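Local coordinates for protein short-chain dehydrogenase/reductase SDR (Burkholderia phymatum, PDB 5IG2) that binds NAD and probably acts as an oxidoreductase on CH-OH groups, with NAD or NADP as the acceptor, at residues 130-133 against 134-138. Numbering follows the deposited sequence.
Sequences VRVF and APIML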
ATOM      1  N   VAL B 130     -12.509  19.761  58.349  1.00 14.58           N
ATOM      2  CA  VAL B 130     -12.133  20.994  59.034  1.00 13.28           C
ATOM      3  C   VAL B 130     -11.865  20.730  60.510  1.00 18.18           C
ATOM      4  O   VAL B 130     -10.837  21.152  61.059  1.00 18.11           O
ATOM      5  CB  VAL B 130     -13.231  22.053  58.846  1.00 13.77           C
ATOM      6  CG1 VAL B 130     -13.019  23.234  59.813  1.00 16.55           C
ATOM      7  CG2 VAL B 130     -13.265  22.503  57.388  1.00 14.77           C
ATOM      8  N   ARG B 131     -12.782  20.019  61.170  1.00 19.09           N
ATOM      9  CA  ARG B 131     -12.657  19.775  62.608  1.00 19.94           C
ATOM     10  C   ARG B 131     -11.385  19.006  62.945  1.00 19.34           C
ATOM     11  O   ARG B 131     -10.717  19.302  63.943  1.00 19.61           O
ATOM     12  CB  ARG B 131     -13.886  19.013  63.115  1.00 19.75           C
ATOM     13  CG  ARG B 131     -13.827  18.640  64.583  1.00 20.20           C
ATOM     14  CD  ARG B 131     -15.087  17.906  65.010  1.00 19.58           C
ATOM     15  NE  ARG B 131     -15.352  16.738  64.181  1.00 18.69           N
ATOM     16  CZ  ARG B 131     -14.736  15.570  64.321  1.00 19.34           C
ATOM     17  NH1 ARG B 131     -13.804  15.422  65.260  1.00 20.21           N
ATOM     18  NH2 ARG B 131     -15.042  14.556  63.519  1.00 18.85           N
ATOM     19  N   VAL B 132     -11.035  18.017  62.128  1.00 18.40           N
ATOM     20  CA  VAL B 132      -9.885  17.178  62.433  1.00 21.10           C
ATOM     21  C   VAL B 132      -8.581  17.874  62.064  1.00 18.90           C
ATOM     22  O   VAL B 132      -7.620  17.878  62.843  1.00 19.43           O
ATOM     23  CB  VAL B 132     -10.019  15.819  61.724  1.00 20.58           C
ATOM     24  CG1 VAL B 132      -8.696  15.073  61.768  1.00 16.60           C
ATOM     25  CG2 VAL B 132     -11.138  14.993  62.382  1.00 20.35           C
ATOM     26  N   PHE B 133      -8.522  18.479  60.882  1.00 16.23           N
ATOM     27  CA  PHE B 133      -7.238  18.931  60.355  1.00 19.07           C
ATOM     28  C   PHE B 133      -6.905  20.377  60.706  1.00 19.11           C
ATOM     29  O   PHE B 133      -5.716  20.713  60.821  1.00 20.92           O
ATOM     30  CB  PHE B 133      -7.200  18.761  58.832  1.00 18.03           C
ATOM     31  CG  PHE B 133      -7.060  17.336  58.381  1.00 17.38           C
ATOM     32  CD1 PHE B 133      -5.807  16.768  58.224  1.00 16.74           C
ATOM     33  CD2 PHE B 133      -8.183  16.568  58.102  1.00 17.82           C
ATOM     34  CE1 PHE B 133      -5.678  15.453  57.793  1.00 18.76           C
ATOM     35  CE2 PHE B 133      -8.058  15.248  57.680  1.00 15.04           C
ATOM     36  CZ  PHE B 133      -6.808  14.695  57.524  1.00 16.45           C
ATOM     37  N   ALA B 134      -7.906  21.252  60.858  1.00 18.18           N
ATOM     38  CA  ALA B 134      -7.590  22.635  61.220  1.00 19.24           C
ATOM     39  C   ALA B 134      -6.778  22.730  62.506  1.00 21.16           C
ATOM     40  O   ALA B 134      -5.783  23.473  62.517  1.00 22.58           O
ATOM     41  CB  ALA B 134      -8.864  23.483  61.297  1.00 18.22           C
ATOM     42  N   PRO B 135      -7.106  22.020  63.598  1.00 22.19           N
ATOM     43  CA  PRO B 135      -6.238  22.105  64.788  1.00 24.11           C
ATOM     44  C   PRO B 135      -4.824  21.631  64.521  1.00 25.83           C
ATOM     45  O   PRO B 135      -3.864  22.218  65.041  1.00 24.96           O
ATOM     46  CB  PRO B 135      -6.943  21.205  65.816  1.00 21.81           C
ATOM     47  CG  PRO B 135      -8.340  21.100  65.341  1.00 21.92           C
ATOM     48  CD  PRO B 135      -8.266  21.146  63.843  1.00 21.91           C
ATOM     49  N   ILE B 136      -4.673  20.571  63.725  1.00 21.83           N
ATOM     50  CA  ILE B 136      -3.336  20.095  63.375  1.00 24.73           C
ATOM     51  C   ILE B 136      -2.564  21.191  62.655  1.00 24.10           C
ATOM     52  O   ILE B 136      -1.414  21.491  62.993  1.00 26.65           O
ATOM     53  CB  ILE B 136      -3.428  18.819  62.518  1.00 23.13           C
ATOM     54  CG1 ILE B 136      -4.083  17.685  63.304  1.00 22.13           C
ATOM     55  CG2 ILE B 136      -2.055  18.408  62.021  1.00 24.76           C
ATOM     56  CD1 ILE B 136      -4.518  16.526  62.421  1.00 19.64           C
ATOM     57  N   MET B 137      -3.194  21.814  61.655  1.00 19.61           N
ATOM     58  CA  MET B 137      -2.518  22.852  60.887  1.00 20.11           C
ATOM     59  C   MET B 137      -2.191  24.061  61.751  1.00 20.98           C
ATOM     60  O   MET B 137      -1.105  24.638  61.630  1.00 23.98           O
ATOM     61  CB  MET B 137      -3.378  23.268  59.701  1.00 17.11           C
ATOM     62  CG  MET B 137      -3.554  22.190  58.667  1.00 16.01           C
ATOM     63  SD  MET B 137      -4.756  22.715  57.439  1.00 21.91           S
ATOM     64  CE  MET B 137      -4.443  21.495  56.158  1.00 17.02           C
ATOM     65  N   LEU B 138      -3.120  24.470  62.616  1.00 19.64           N
ATOM     66  CA  LEU B 138      -2.858  25.613  63.486  1.00 23.44           C
ATOM     67  C   LEU B 138      -1.688  25.337  64.429  1.00 27.53           C
ATOM     68  O   LEU B 138      -0.886  26.233  64.715  1.00 26.52           O
ATOM     69  CB  LEU B 138      -4.119  25.969  64.273  1.00 22.23           C
ATOM     70  CG  LEU B 138      -5.268  26.523  63.428  1.00 21.59           C
ATOM     71  CD1 LEU B 138      -6.573  26.518  64.200  1.00 20.58           C
ATOM     72  CD2 LEU B 138      -4.930  27.926  62.959  1.00 21.28           C
TER
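Pro135 sits one turn after Arg131 in helix 112-140, and its ring takes the place where an amide hydrogen would meet the Arg131 carbonyl: Pro135 CD lies 3.1 Å from Arg131 O. The same CD also lies beside the next carbonyl, 3.5 Å from Val132 O. Lacking an N-H, the proline leaves a gap in the helical bonding, and the helix kinks there. The i to i-4 pattern is kept on both sides of the gap by two hydrogen bonds of 2.9 Å, Ala134 N to Val130 O and Met137 N to Phe133 O. Ile136 N, 4.1 Å from Val132 O, does not reach that carbonyl, which is met instead by Pro135 CD and Ile136 CD1. In Ile136, CG1 lies beside the backbone N (chi1 -63°) and the chain is extended beyond it, which brings CD1 to 3.4 Å from Val132 O. That methyl also approaches the Phe133 ring obliquely, 4.4 Å from CD1 of the ring, while Val132 CG1 lies over one ring face, offset toward the rim. Met137 passes Phe133 O with its CG at 3.4 Å and then runs on extended, taking the sulfur toward the sheet. Further out, Phe133 and Met137 both rest on Leu95 of strand 94-97, and Met137 continues to Ile146 of strand 144-149. Val132, Phe133 and Ile136 meet Ala82 of helix 75-89, and Val130, Ala134 and Leu138 pack on Trp108 of a second subunit. This is a proline kink within a long helix that packs between the parallel sheet and a neighbouring subunit, in the Rossmann fold of the short-chain dehydrogenases.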